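Local atomic coordinates of uncharacterized protein (Bacteroides ovatus, PDB entry 5CAG), a protein that probably serves as the anchoring subunit of a fimbrium, holding the pilus at the bacterial outer membrane as a lipoprotein. Residues A[20-25]-A[136-141]; A[31-36]-A[56-61]; A[35-40]-A[71-76]. All coordinates share one frame; numbering follows the deposited sequence.

The three contacts lie in one β-rich region, their centres 9 to 11 Å apart. Contact 1 pairs strand 20-25 with strand 134-154, and contact 3 pairs strands 36-43 and 67-75; contacts 2 and 3 are both nested in the chain loop that contact 1 closes. Trp138 of contact 1 packs against Val73 of contact 3 (Trp138 CZ3 to Val73 CG2, 3.5 Å), and Leu24 CD1 lies 3.8 Å from Val37 CG2. Contact 2 bridges the two: it shares Glu35 and Gly36 with contact 3, while probable hydrogen bonds of 3.0 Å run from Leu24 N to Arg58 O and from Ile22 N to Gly60 O.

Contact 1: A[20-25]-A[136-141]; sequences VDIKLD and LDWKLE
Ile22 and Leu136, Lys23 and Asp137, Leu24 and Trp138 are matched in a parallel β ladder, the segment axes 4.7 Å apart at closest and inclined by 29°. Four backbone hydrogen bonds alternate across it. Leu136 N gives to Asp21 O and Lys23 N to Leu136 O; then Trp138 N reaches Lys23 O (2.9 Å) and Asp25 N reaches Trp138 O (3.0 Å). The bond to Asp21 O is the most bent at the hydrogen, 141°, against 167° for the one from Lys23 N to Leu136 O.

Apolar contacts collect on the face that carries Ile22, Leu24, Leu136 and Trp138. Ile22 CG1 makes a CH-pi contact over the six-membered ring of Trp138, 4.1 Å from its centroid, and CG2 reaches CE3 of the same ring at 3.6 Å. Leu24 CD2 touches both Trp138 CB (3.7 Å) and Leu140 CD1. The indole and Leu140 turn toward strands 67-75 and 118-127, touching Val71, Val73 and Leu120, an arrangement consistent with the interior of a β-sandwich in a transthyretin-like family.

Charged side chains occupy the other face. Asp25 and Lys139 run side by side in the same direction, and OD2 of Asp25 forms a long salt bridge with NZ of Lys139 (3.5 Å). That ammonium also hydrogen-bonds to Asp27 O.

Contact 2: A[31-36]-A[56-61]; sequences DQLPEG and SVRGGE
Gly36 and Val57 bring their backbones together, CA to CA 4.2 Å, without any hydrogen bond crossing between the segments. Val57 belongs to a type I β turn from Ser56 to Gly59, closed by Gly59 N to Ser56 O at 2.8 Å, which joins strand 51-56 to strand 59-62; segment 31-36 is the connection leading into strand 36-43. A loop thus lies against a β turn at the surface, and the direct contacts between the two segments are van der Waals ones.

Val57 points toward the loop and uses both methyl groups. Its chi1 of 80° puts CG1 between the backbone N and the carbonyl carbon, with CG2 anti to N; CG2 meets the pyrrolidine ring of Pro34 at CD, 3.6 Å away, and also lies near Pro34 O. The other methyl, CG1, touches Leu33 CD1 at 3.7 Å. Leu33 and Pro34 each cross Val57 at about a right angle and further pack on Trp26, whose NE1 hydrogen-bonds to Val57 O. Arg58 folds back at chi2 (-78°), bringing a guanidinium face against Leu33 CD1, which sits offset toward the rim and 3.6 Å from Arg58 NH1.

Contact 3: A[35-40]-A[71-76]; sequences EGVRVI and VVVYNY
Arg38 and Tyr74 form a hydrogen-bonded pair in an antiparallel ladder, the segment axes 161° apart in direction. Arg38 N to Tyr74 O (2.8 Å) and Tyr74 N to Arg38 O (3.1 Å) close one ring of backbone bonds; Ile40 and Val72 close the next, with Ile40 N to Val72 O and Val72 N to Ile40 O.

The side chain of Arg38 runs alongside that of Tyr74. Its CB stands over one face of the phenol ring, toward the rim, 4.0 Å from Tyr74 CZ. CG, anti to the backbone N (chi1 -161°), carries the chain past the CZ end of the ring, toward the hydroxyl, and CD lies 3.3 Å from Tyr74 OH, with CZ behind it. NE is near Tyr74 OH (4.0 Å) but not bonded to it; its hydrogen bond goes to a partner outside the two segments. At the guanidinium, NH1 donates to Tyr74 OH (2.8 Å), with the hydroxyl at the guanidinium edge, only 11° out of plane; Ile40 CD1 lies over one face of the same group. NH2 makes salt bridges with Asp52 and Glu86.

On the opposite face of the strand pair, Val39 and Val73 lie side by side, CG2 to CG1 at 3.9 Å, and Val37 CG2 meets the same Val73 CG1. Val71 and Val73 face Trp138 of strand 134-154, consistent with the interior of a β-sandwich, as in transthyretin-like families. Beyond Asn75, Tyr76 lays a ring face over Gly36 O, and its CE2 approaches Gly36 C at 3.4 Å.

The arrangement is consistent with a buried guanidinium whose charge Asp52 and Glu86 probably offset, and the phenol oxygen of Tyr74, accepting from NH1, helps fix its rotation.

Contact 1: A[20-25]-A[136-141]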
ATOM      1  N   VAL A  20      22.251 -14.997  11.214  1.00118.49           N
ATOM      2  CA  VAL A  20      22.416 -13.700  10.562  1.00113.03           C
ATOM      3  C   VAL A  20      22.057 -12.594  11.563  1.00111.89           C
ATOM      4  O   VAL A  20      21.386 -12.860  12.561  1.00112.05           O
ATOM      5  CB  VAL A  20      21.663 -13.535   9.215  1.00113.70           C
ATOM      6  CG1 VAL A  20      22.179 -14.503   8.163  1.00114.60           C
ATOM      7  CG2 VAL A  20      20.159 -13.657   9.383  1.00112.45           C
ATOM      8  N   ASP A  21      22.553 -11.376  11.317  1.00104.37           N
ATOM      9  CA  ASP A  21      22.295 -10.223  12.159  1.00102.29           C
ATOM     10  C   ASP A  21      21.859  -9.073  11.265  1.00102.06           C
ATOM     11  O   ASP A  21      22.667  -8.478  10.539  1.00101.25           O
ATOM     12  CB  ASP A  21      23.523  -9.867  13.020  1.00106.06           C
ATOM     13  CG  ASP A  21      23.310  -8.829  14.122  1.00119.48           C
ATOM     14  OD1 ASP A  21      22.224  -8.184  14.150  1.00119.06           O
ATOM     15  OD2 ASP A  21      24.246  -8.616  14.919  1.00127.44           O
ATOM     16  N   ILE A  22      20.553  -8.784  11.306  1.00 94.86           N
ATOM     17  CA  ILE A  22      19.946  -7.724  10.520  1.00 90.26           C
ATOM     18  C   ILE A  22      19.928  -6.435  11.331  1.00 92.00           C
ATOM     19  O   ILE A  22      19.483  -6.425  12.479  1.00 92.46           O
ATOM     20  CB  ILE A  22      18.528  -8.158  10.056  1.00 91.25           C
ATOM     21  CG1 ILE A  22      18.622  -9.302   9.028  1.00 92.29           C
ATOM     22  CG2 ILE A  22      17.708  -6.985   9.501  1.00 88.63           C
ATOM     23  CD1 ILE A  22      17.572 -10.381   9.203  1.00 99.63           C
ATOM     24  N   LYS A  23      20.462  -5.361  10.738  1.00 86.82           N
ATOM     25  CA  LYS A  23      20.393  -4.004  11.276  1.00 85.64           C
ATOM     26  C   LYS A  23      19.530  -3.195  10.320  1.00 86.11           C
ATOM     27  O   LYS A  23      19.743  -3.254   9.108  1.00 85.14           O
ATOM     28  CB  LYS A  23      21.772  -3.363  11.490  1.00 89.21           C
ATOM     29  CG  LYS A  23      21.699  -2.011  12.219  1.00101.75           C
ATOM     30  CD  LYS A  23      22.915  -1.122  11.920  1.00116.63           C
ATOM     31  CE  LYS A  23      22.668   0.355  12.161  1.00128.88           C
ATOM     32  NZ  LYS A  23      23.906   1.067  12.601  1.00140.84           N
ATOM     33  N   LEU A  24      18.526  -2.498  10.848  1.00 81.34           N
ATOM     34  CA  LEU A  24      17.624  -1.696  10.027  1.00 79.20           C
ATOM     35  C   LEU A  24      17.831  -0.231  10.287  1.00 85.05           C
ATOM     36  O   LEU A  24      17.887   0.193  11.438  1.00 86.58           O
ATOM     37  CB  LEU A  24      16.144  -2.057  10.254  1.00 78.10           C
ATOM     38  CG  LEU A  24      15.720  -3.487   9.928  1.00 82.90           C
ATOM     39  CD1 LEU A  24      14.351  -3.762  10.440  1.00 82.82           C
ATOM     40  CD2 LEU A  24      15.739  -3.746   8.462  1.00 83.54           C
ATOM     41  N   ASP A  25      17.992   0.537   9.214  1.00 82.20           N
ATOM     42  CA  ASP A  25      18.125   1.978   9.274  1.00 82.98           C
ATOM     43  C   ASP A  25      16.821   2.557   8.804  1.00 84.81           C
ATOM     44  O   ASP A  25      16.171   1.997   7.889  1.00 82.86           O
ATOM     45  CB  ASP A  25      19.313   2.489   8.441  1.00 87.03           C
ATOM     46  CG  ASP A  25      19.676   3.948   8.698  1.00109.09           C
ATOM     47  OD1 ASP A  25      19.246   4.496   9.749  1.00113.38           O
ATOM     48  OD2 ASP A  25      20.412   4.537   7.863  1.00115.81           O
ATOM     49  N   LEU A 136      23.758  -8.287   7.808  1.00 93.53           N
ATOM     50  CA  LEU A 136      22.978  -7.614   6.770  1.00 90.51           C
ATOM     51  C   LEU A 136      22.640  -6.174   7.223  1.00 94.83           C
ATOM     52  O   LEU A 136      22.238  -5.976   8.378  1.00 95.98           O
ATOM     53  CB  LEU A 136      21.663  -8.377   6.504  1.00 88.92           C
ATOM     54  CG  LEU A 136      21.618  -9.676   5.699  1.00 92.92           C
ATOM     55  CD1 LEU A 136      22.196  -9.542   4.329  1.00 91.73           C
ATOM     56  CD2 LEU A 136      22.046 -10.865   6.499  1.00 98.97           C
ATOM     57  N   ASP A 137      22.787  -5.179   6.340  1.00 89.71           N
ATOM     58  CA  ASP A 137      22.424  -3.812   6.699  1.00 88.47           C
ATOM     59  C   ASP A 137      21.325  -3.369   5.758  1.00 90.60           C
ATOM     60  O   ASP A 137      21.580  -3.096   4.593  1.00 90.43           O
ATOM     61  CB  ASP A 137      23.633  -2.887   6.681  1.00 91.48           C
ATOM     62  CG  ASP A 137      24.469  -3.012   7.925  1.00103.99           C
ATOM     63  OD1 ASP A 137      25.208  -4.012   8.043  1.00107.05           O
ATOM     64  OD2 ASP A 137      24.386  -2.113   8.784  1.00109.99           O
ATOM     65  N   TRP A 138      20.089  -3.410   6.236  1.00 85.57           N
ATOM     66  CA  TRP A 138      18.926  -3.128   5.418  1.00 83.14           C
ATOM     67  C   TRP A 138      18.259  -1.846   5.813  1.00 84.63           C
ATOM     68  O   TRP A 138      18.466  -1.338   6.907  1.00 84.49           O
ATOM     69  CB  TRP A 138      17.920  -4.296   5.513  1.00 81.77           C
ATOM     70  CG  TRP A 138      18.401  -5.608   4.946  1.00 83.86           C
ATOM     71  CD1 TRP A 138      19.367  -5.785   4.002  1.00 87.54           C
ATOM     72  CD2 TRP A 138      17.841  -6.904   5.189  1.00 84.45           C
ATOM     73  NE1 TRP A 138      19.472  -7.112   3.675  1.00 88.12           N
ATOM     74  CE2 TRP A 138      18.541  -7.823   4.379  1.00 89.54           C
ATOM     75  CE3 TRP A 138      16.813  -7.385   6.016  1.00 85.95           C
ATOM     76  CZ2 TRP A 138      18.265  -9.199   4.384  1.00 90.42           C
ATOM     77  CZ3 TRP A 138      16.560  -8.756   6.044  1.00 88.94           C
ATOM     78  CH2 TRP A 138      17.268  -9.642   5.219  1.00 90.81           C
ATOM     79  N   LYS A 139      17.489  -1.309   4.872  1.00 80.32           N
ATOM     80  CA  LYS A 139      16.661  -0.100   4.922  1.00 78.96           C
ATOM     81  C   LYS A 139      15.365  -0.481   4.240  1.00 85.21           C
ATOM     82  O   LYS A 139      15.406  -1.248   3.269  1.00 87.52           O
ATOM     83  CB  LYS A 139      17.363   1.064   4.209  1.00 79.94           C
ATOM     84  CG  LYS A 139      16.612   2.373   4.294  1.00 83.52           C
ATOM     85  CD  LYS A 139      17.448   3.601   3.966  1.00 87.65           C
ATOM     86  CE  LYS A 139      17.998   4.305   5.188  1.00 92.37           C
ATOM     87  NZ  LYS A 139      18.937   5.411   4.812  1.00103.71           N
ATOM     88  N   LEU A 140      14.217  -0.058   4.764  1.00 79.33           N
ATOM     89  CA  LEU A 140      12.997  -0.491   4.103  1.00 76.94           C
ATOM     90  C   LEU A 140      12.471   0.608   3.225  1.00 78.80           C
ATOM     91  O   LEU A 140      12.924   1.747   3.341  1.00 80.43           O
ATOM     92  CB  LEU A 140      11.983  -0.938   5.134  1.00 76.52           C
ATOM     93  CG  LEU A 140      11.852  -2.433   5.307  1.00 81.28           C
ATOM     94  CD1 LEU A 140      13.165  -3.065   5.716  1.00 82.35           C
ATOM     95  CD2 LEU A 140      10.812  -2.744   6.333  1.00 83.31           C
ATOM     96  N   GLU A 141      11.574   0.282   2.301  1.00 72.52           N
ATOM     97  CA  GLU A 141      11.069   1.298   1.384  1.00 71.58           C
ATOM     98  C   GLU A 141       9.578   1.583   1.625  1.00 77.00           C
ATOM     99  O   GLU A 141       8.798   0.639   1.753  1.00 77.06           O
ATOM    100  CB  GLU A 141      11.321   0.858  -0.070  1.00 72.83           C
ATOM    101  CG  GLU A 141      10.473   1.568  -1.108  1.00 72.84           C
ATOM    102  CD  GLU A 141      10.573   1.050  -2.524  1.00 86.81           C
ATOM    103  OE1 GLU A 141      10.960  -0.125  -2.734  1.00103.96           O
ATOM    104  OE2 GLU A 141      10.177   1.817  -3.427  1.00 60.99           O
TER

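Contact 2: A[31-36]-A[56-61]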
ATOM      1  N   ASP A  31       9.805   9.070  10.407  1.00 97.25           N
ATOM      2  CA  ASP A  31      10.058   9.545  11.778  1.00100.94           C
ATOM      3  C   ASP A  31       9.134   8.756  12.753  1.00103.29           C
ATOM      4  O   ASP A  31       9.508   8.489  13.901  1.00105.37           O
ATOM      5  CB  ASP A  31       9.895  11.082  11.909  1.00105.59           C
ATOM      6  CG  ASP A  31       8.817  11.758  11.052  1.00127.91           C
ATOM      7  OD1 ASP A  31       7.867  11.052  10.601  1.00129.15           O
ATOM      8  OD2 ASP A  31       8.896  13.000  10.867  1.00137.06           O
ATOM      9  N   GLN A  32       7.959   8.328  12.252  1.00 95.32           N
ATOM     10  CA  GLN A  32       6.998   7.515  12.987  1.00 93.87           C
ATOM     11  C   GLN A  32       7.330   6.032  12.748  1.00 90.88           C
ATOM     12  O   GLN A  32       6.785   5.401  11.829  1.00 88.74           O
ATOM     13  CB  GLN A  32       5.559   7.852  12.554  1.00 95.05           C
ATOM     14  CG  GLN A  32       5.062   9.235  12.982  1.00133.35           C
ATOM     15  CD  GLN A  32       3.997   9.775  12.043  1.00167.67           C
ATOM     16  OE1 GLN A  32       3.133   9.040  11.530  1.00165.91           O
ATOM     17  NE2 GLN A  32       4.030  11.083  11.805  1.00161.67           N
ATOM     18  N   LEU A  33       8.260   5.502  13.556  1.00 84.12           N
ATOM     19  CA  LEU A  33       8.740   4.128  13.469  1.00 81.93           C
ATOM     20  C   LEU A  33       7.677   3.081  13.731  1.00 86.83           C
ATOM     21  O   LEU A  33       6.960   3.201  14.724  1.00 87.88           O
ATOM     22  CB  LEU A  33       9.856   3.894  14.483  1.00 83.13           C
ATOM     23  CG  LEU A  33      11.190   4.487  14.198  1.00 87.55           C
ATOM     24  CD1 LEU A  33      12.237   3.753  14.944  1.00 89.11           C
ATOM     25  CD2 LEU A  33      11.512   4.413  12.743  1.00 88.95           C
ATOM     26  N   PRO A  34       7.646   1.969  12.951  1.00 82.62           N
ATOM     27  CA  PRO A  34       6.685   0.892  13.248  1.00 82.04           C
ATOM     28  C   PRO A  34       6.988   0.169  14.565  1.00 88.34           C
ATOM     29  O   PRO A  34       8.045   0.354  15.172  1.00 88.78           O
ATOM     30  CB  PRO A  34       6.847  -0.069  12.066  1.00 82.54           C
ATOM     31  CG  PRO A  34       7.591   0.667  11.040  1.00 85.58           C
ATOM     32  CD  PRO A  34       8.439   1.656  11.745  1.00 82.61           C
ATOM     33  N   GLU A  35       6.037  -0.664  14.999  1.00 86.92           N
ATOM     34  CA  GLU A  35       6.121  -1.456  16.221  1.00 89.53           C
ATOM     35  C   GLU A  35       7.255  -2.500  16.100  1.00 93.86           C
ATOM     36  O   GLU A  35       7.978  -2.745  17.062  1.00 95.98           O
ATOM     37  CB  GLU A  35       4.759  -2.124  16.447  1.00 91.94           C
ATOM     38  CG  GLU A  35       4.369  -2.313  17.904  1.00113.03           C
ATOM     39  CD  GLU A  35       3.633  -3.614  18.183  1.00145.33           C
ATOM     40  OE1 GLU A  35       2.480  -3.758  17.710  1.00144.24           O
ATOM     41  OE2 GLU A  35       4.217  -4.499  18.856  1.00137.96           O
ATOM     42  N   GLY A  36       7.424  -3.039  14.891  1.00 87.99           N
ATOM     43  CA  GLY A  36       8.430  -4.032  14.522  1.00 87.16           C
ATOM     44  C   GLY A  36       8.215  -4.513  13.097  1.00 86.34           C
ATOM     45  O   GLY A  36       7.325  -4.012  12.394  1.00 82.81           O
ATOM     46  N   SER A  56      12.637  -6.613  16.171  1.00 93.31           N
ATOM     47  CA  SER A  56      12.599  -5.238  16.681  1.00 93.18           C
ATOM     48  C   SER A  56      12.647  -4.276  15.500  1.00 94.15           C
ATOM     49  O   SER A  56      13.206  -4.634  14.453  1.00 93.08           O
ATOM     50  CB  SER A  56      13.783  -4.990  17.619  1.00101.02           C
ATOM     51  OG  SER A  56      13.977  -3.620  17.949  1.00114.60           O
ATOM     52  N   VAL A  57      12.117  -3.057  15.653  1.00 88.21           N
ATOM     53  CA  VAL A  57      12.161  -2.110  14.543  1.00 85.00           C
ATOM     54  C   VAL A  57      13.627  -1.890  14.056  1.00 91.95           C
ATOM     55  O   VAL A  57      13.830  -1.620  12.874  1.00 91.56           O
ATOM     56  CB  VAL A  57      11.453  -0.797  14.905  1.00 86.72           C
ATOM     57  CG1 VAL A  57      12.348   0.112  15.736  1.00 88.44           C
ATOM     58  CG2 VAL A  57      10.953  -0.089  13.666  1.00 83.44           C
ATOM     59  N   ARG A  58      14.628  -2.093  14.937  1.00 91.30           N
ATOM     60  CA  ARG A  58      16.060  -1.915  14.636  1.00 92.39           C
ATOM     61  C   ARG A  58      16.706  -3.190  14.056  1.00 95.12           C
ATOM     62  O   ARG A  58      17.873  -3.176  13.669  1.00 94.28           O
ATOM     63  CB  ARG A  58      16.830  -1.483  15.907  1.00 98.83           C
ATOM     64  CG  ARG A  58      16.185  -0.372  16.758  1.00119.34           C
ATOM     65  CD  ARG A  58      16.354   1.039  16.196  1.00136.42           C
ATOM     66  NE  ARG A  58      15.880   2.054  17.147  1.00153.01           N
ATOM     67  CZ  ARG A  58      15.645   3.328  16.844  1.00167.72           C
ATOM     68  NH1 ARG A  58      15.826   3.770  15.604  1.00154.28           N
ATOM     69  NH2 ARG A  58      15.213   4.169  17.775  1.00154.87           N
ATOM     70  N   GLY A  59      15.944  -4.269  14.004  1.00 92.28           N
ATOM     71  CA  GLY A  59      16.413  -5.558  13.508  1.00 92.81           C
ATOM     72  C   GLY A  59      16.783  -6.488  14.642  1.00 98.64           C
ATOM     73  O   GLY A  59      16.279  -6.336  15.759  1.00 99.19           O
ATOM     74  N   GLY A  60      17.657  -7.445  14.351  1.00 96.74           N
ATOM     75  CA  GLY A  60      18.145  -8.404  15.335  1.00100.04           C
ATOM     76  C   GLY A  60      18.724  -9.683  14.768  1.00106.95           C
ATOM     77  O   GLY A  60      18.800  -9.855  13.548  1.00105.55           O
ATOM     78  N   GLU A  61      19.148 -10.586  15.670  1.00107.23           N
ATOM     79  CA  GLU A  61      19.696 -11.898  15.327  1.00109.29           C
ATOM     80  C   GLU A  61      18.573 -12.842  14.886  1.00112.44           C
ATOM     81  O   GLU A  61      17.456 -12.768  15.404  1.00111.53           O
ATOM     82  CB  GLU A  61      20.456 -12.492  16.516  1.00114.70           C
ATOM     83  CG  GLU A  61      21.756 -11.777  16.835  1.00129.35           C
ATOM     84  CD  GLU A  61      22.994 -12.649  16.783  1.00154.84           C
ATOM     85  OE1 GLU A  61      22.857 -13.895  16.838  1.00147.60           O
ATOM     86  OE2 GLU A  61      24.106 -12.082  16.680  1.00150.91           O
TER

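Contact 3: A[35-40]-A[71-76]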
ATOM      1  N   GLU A  35       6.037  -0.664  14.999  1.00 86.92           N
ATOM      2  CA  GLU A  35       6.121  -1.456  16.221  1.00 89.53           C
ATOM      3  C   GLU A  35       7.255  -2.500  16.100  1.00 93.86           C
ATOM      4  O   GLU A  35       7.978  -2.745  17.062  1.00 95.98           O
ATOM      5  CB  GLU A  35       4.759  -2.124  16.447  1.00 91.94           C
ATOM      6  CG  GLU A  35       4.369  -2.313  17.904  1.00113.03           C
ATOM      7  CD  GLU A  35       3.633  -3.614  18.183  1.00145.33           C
ATOM      8  OE1 GLU A  35       2.480  -3.758  17.710  1.00144.24           O
ATOM      9  OE2 GLU A  35       4.217  -4.499  18.856  1.00137.96           O
ATOM     10  N   GLY A  36       7.424  -3.039  14.891  1.00 87.99           N
ATOM     11  CA  GLY A  36       8.430  -4.032  14.522  1.00 87.16           C
ATOM     12  C   GLY A  36       8.215  -4.513  13.097  1.00 86.34           C
ATOM     13  O   GLY A  36       7.325  -4.012  12.394  1.00 82.81           O
ATOM     14  N   VAL A  37       9.031  -5.497  12.656  1.00 82.64           N
ATOM     15  CA  VAL A  37       8.949  -6.044  11.292  1.00 81.17           C
ATOM     16  C   VAL A  37       8.922  -7.565  11.274  1.00 85.16           C
ATOM     17  O   VAL A  37       9.377  -8.198  12.218  1.00 87.29           O
ATOM     18  CB  VAL A  37      10.088  -5.550  10.361  1.00 84.61           C
ATOM     19  CG1 VAL A  37      10.142  -4.026  10.288  1.00 82.92           C
ATOM     20  CG2 VAL A  37      11.442  -6.135  10.756  1.00 86.26           C
ATOM     21  N   ARG A  38       8.430  -8.141  10.171  1.00 79.81           N
ATOM     22  CA  ARG A  38       8.409  -9.581   9.935  1.00 81.24           C
ATOM     23  C   ARG A  38       9.375  -9.869   8.811  1.00 85.96           C
ATOM     24  O   ARG A  38       9.427  -9.092   7.848  1.00 86.65           O
ATOM     25  CB  ARG A  38       7.006 -10.111   9.611  1.00 80.11           C
ATOM     26  CG  ARG A  38       6.896 -11.626   9.820  1.00 90.89           C
ATOM     27  CD  ARG A  38       5.991 -12.213   8.773  1.00 91.57           C
ATOM     28  NE  ARG A  38       5.495 -13.554   9.094  1.00 83.17           N
ATOM     29  CZ  ARG A  38       4.366 -14.053   8.592  1.00103.49           C
ATOM     30  NH1 ARG A  38       3.607 -13.317   7.785  1.00 87.91           N
ATOM     31  NH2 ARG A  38       3.971 -15.276   8.917  1.00102.27           N
ATOM     32  N   VAL A  39      10.200 -10.923   8.961  1.00 81.71           N
ATOM     33  CA  VAL A  39      11.222 -11.300   7.989  1.00 81.17           C
ATOM     34  C   VAL A  39      10.948 -12.719   7.521  1.00 91.26           C
ATOM     35  O   VAL A  39      10.836 -13.635   8.350  1.00 95.16           O
ATOM     36  CB  VAL A  39      12.659 -11.157   8.553  1.00 84.31           C
ATOM     37  CG1 VAL A  39      13.694 -11.457   7.481  1.00 84.88           C
ATOM     38  CG2 VAL A  39      12.912  -9.786   9.177  1.00 81.82           C
ATOM     39  N   ILE A  40      10.802 -12.918   6.206  1.00 87.83           N
ATOM     40  CA  ILE A  40      10.560 -14.277   5.717  1.00 90.36           C
ATOM     41  C   ILE A  40      11.605 -14.620   4.686  1.00 94.80           C
ATOM     42  O   ILE A  40      11.848 -13.847   3.766  1.00 94.22           O
ATOM     43  CB  ILE A  40       9.133 -14.567   5.183  1.00 93.34           C
ATOM     44  CG1 ILE A  40       8.048 -14.045   6.113  1.00 92.09           C
ATOM     45  CG2 ILE A  40       8.949 -16.060   4.949  1.00 98.26           C
ATOM     46  CD1 ILE A  40       6.747 -13.827   5.405  1.00 97.88           C
ATOM     47  N   VAL A  71      13.863 -13.065  -0.072  1.00 87.40           N
ATOM     48  CA  VAL A  71      13.563 -12.507   1.255  1.00 85.72           C
ATOM     49  C   VAL A  71      12.493 -11.410   1.183  1.00 87.36           C
ATOM     50  O   VAL A  71      12.429 -10.675   0.187  1.00 87.69           O
ATOM     51  CB  VAL A  71      14.856 -11.970   1.945  1.00 89.31           C
ATOM     52  CG1 VAL A  71      14.588 -11.512   3.376  1.00 87.92           C
ATOM     53  CG2 VAL A  71      15.967 -13.007   1.930  1.00 91.75           C
ATOM     54  N   VAL A  72      11.680 -11.287   2.253  1.00 80.65           N
ATOM     55  CA  VAL A  72      10.694 -10.210   2.404  1.00 78.58           C
ATOM     56  C   VAL A  72      10.793  -9.645   3.825  1.00 85.37           C
ATOM     57  O   VAL A  72      10.969 -10.398   4.786  1.00 88.04           O
ATOM     58  CB  VAL A  72       9.211 -10.525   2.046  1.00 80.74           C
ATOM     59  CG1 VAL A  72       9.029 -10.846   0.577  1.00 80.79           C
ATOM     60  CG2 VAL A  72       8.630 -11.616   2.925  1.00 82.03           C
ATOM     61  N   VAL A  73      10.710  -8.318   3.949  1.00 79.57           N
ATOM     62  CA  VAL A  73      10.708  -7.639   5.240  1.00 78.51           C
ATOM     63  C   VAL A  73       9.645  -6.580   5.177  1.00 82.99           C
ATOM     64  O   VAL A  73       9.725  -5.686   4.319  1.00 83.58           O
ATOM     65  CB  VAL A  73      12.056  -7.023   5.678  1.00 81.13           C
ATOM     66  CG1 VAL A  73      11.973  -6.560   7.128  1.00 80.29           C
ATOM     67  CG2 VAL A  73      13.206  -7.994   5.490  1.00 82.54           C
ATOM     68  N   TYR A  74       8.652  -6.661   6.057  1.00 76.89           N
ATOM     69  CA  TYR A  74       7.611  -5.652   6.066  1.00 74.12           C
ATOM     70  C   TYR A  74       7.197  -5.370   7.517  1.00 78.08           C
ATOM     71  O   TYR A  74       7.479  -6.183   8.396  1.00 78.24           O
ATOM     72  CB  TYR A  74       6.432  -6.087   5.183  1.00 74.90           C
ATOM     73  CG  TYR A  74       5.677  -7.292   5.705  1.00 78.70           C
ATOM     74  CD1 TYR A  74       4.626  -7.145   6.603  1.00 80.19           C
ATOM     75  CD2 TYR A  74       5.997  -8.579   5.279  1.00 82.11           C
ATOM     76  CE1 TYR A  74       3.928  -8.250   7.085  1.00 83.99           C
ATOM     77  CE2 TYR A  74       5.313  -9.699   5.773  1.00 85.30           C
ATOM     78  CZ  TYR A  74       4.280  -9.527   6.681  1.00 93.95           C
ATOM     79  OH  TYR A  74       3.576 -10.603   7.175  1.00 99.33           O
ATOM     80  N   ASN A  75       6.563  -4.215   7.770  1.00 73.82           N
ATOM     81  CA  ASN A  75       6.096  -3.873   9.109  1.00 74.38           C
ATOM     82  C   ASN A  75       4.766  -4.594   9.374  1.00 82.66           C
ATOM     83  O   ASN A  75       3.834  -4.558   8.555  1.00 80.97           O
ATOM     84  CB  ASN A  75       5.986  -2.372   9.281  1.00 69.79           C
ATOM     85  CG  ASN A  75       5.100  -1.680   8.284  1.00 84.32           C
ATOM     86  OD1 ASN A  75       5.296  -1.752   7.058  1.00 77.24           O
ATOM     87  ND2 ASN A  75       4.123  -0.962   8.812  1.00 73.28           N
ATOM     88  N   TYR A  76       4.689  -5.280  10.516  1.00 83.83           N
ATOM     89  CA  TYR A  76       3.523  -6.098  10.787  1.00 85.49           C
ATOM     90  C   TYR A  76       2.332  -5.339  11.287  1.00 95.63           C
ATOM     91  O   TYR A  76       1.240  -5.647  10.812  1.00 98.12           O
ATOM     92  CB  TYR A  76       3.808  -7.284  11.735  1.00 87.22           C
ATOM     93  CG  TYR A  76       4.503  -6.983  13.045  1.00 87.49           C
ATOM     94  CD1 TYR A  76       3.784  -6.542  14.149  1.00 88.91           C
ATOM     95  CD2 TYR A  76       5.849  -7.280  13.226  1.00 89.31           C
ATOM     96  CE1 TYR A  76       4.405  -6.300  15.372  1.00 89.34           C
ATOM     97  CE2 TYR A  76       6.470  -7.097  14.461  1.00 92.18           C
ATOM     98  CZ  TYR A  76       5.746  -6.588  15.529  1.00 99.43           C
ATOM     99  OH  TYR A  76       6.339  -6.384  16.756  1.00104.26           O
TER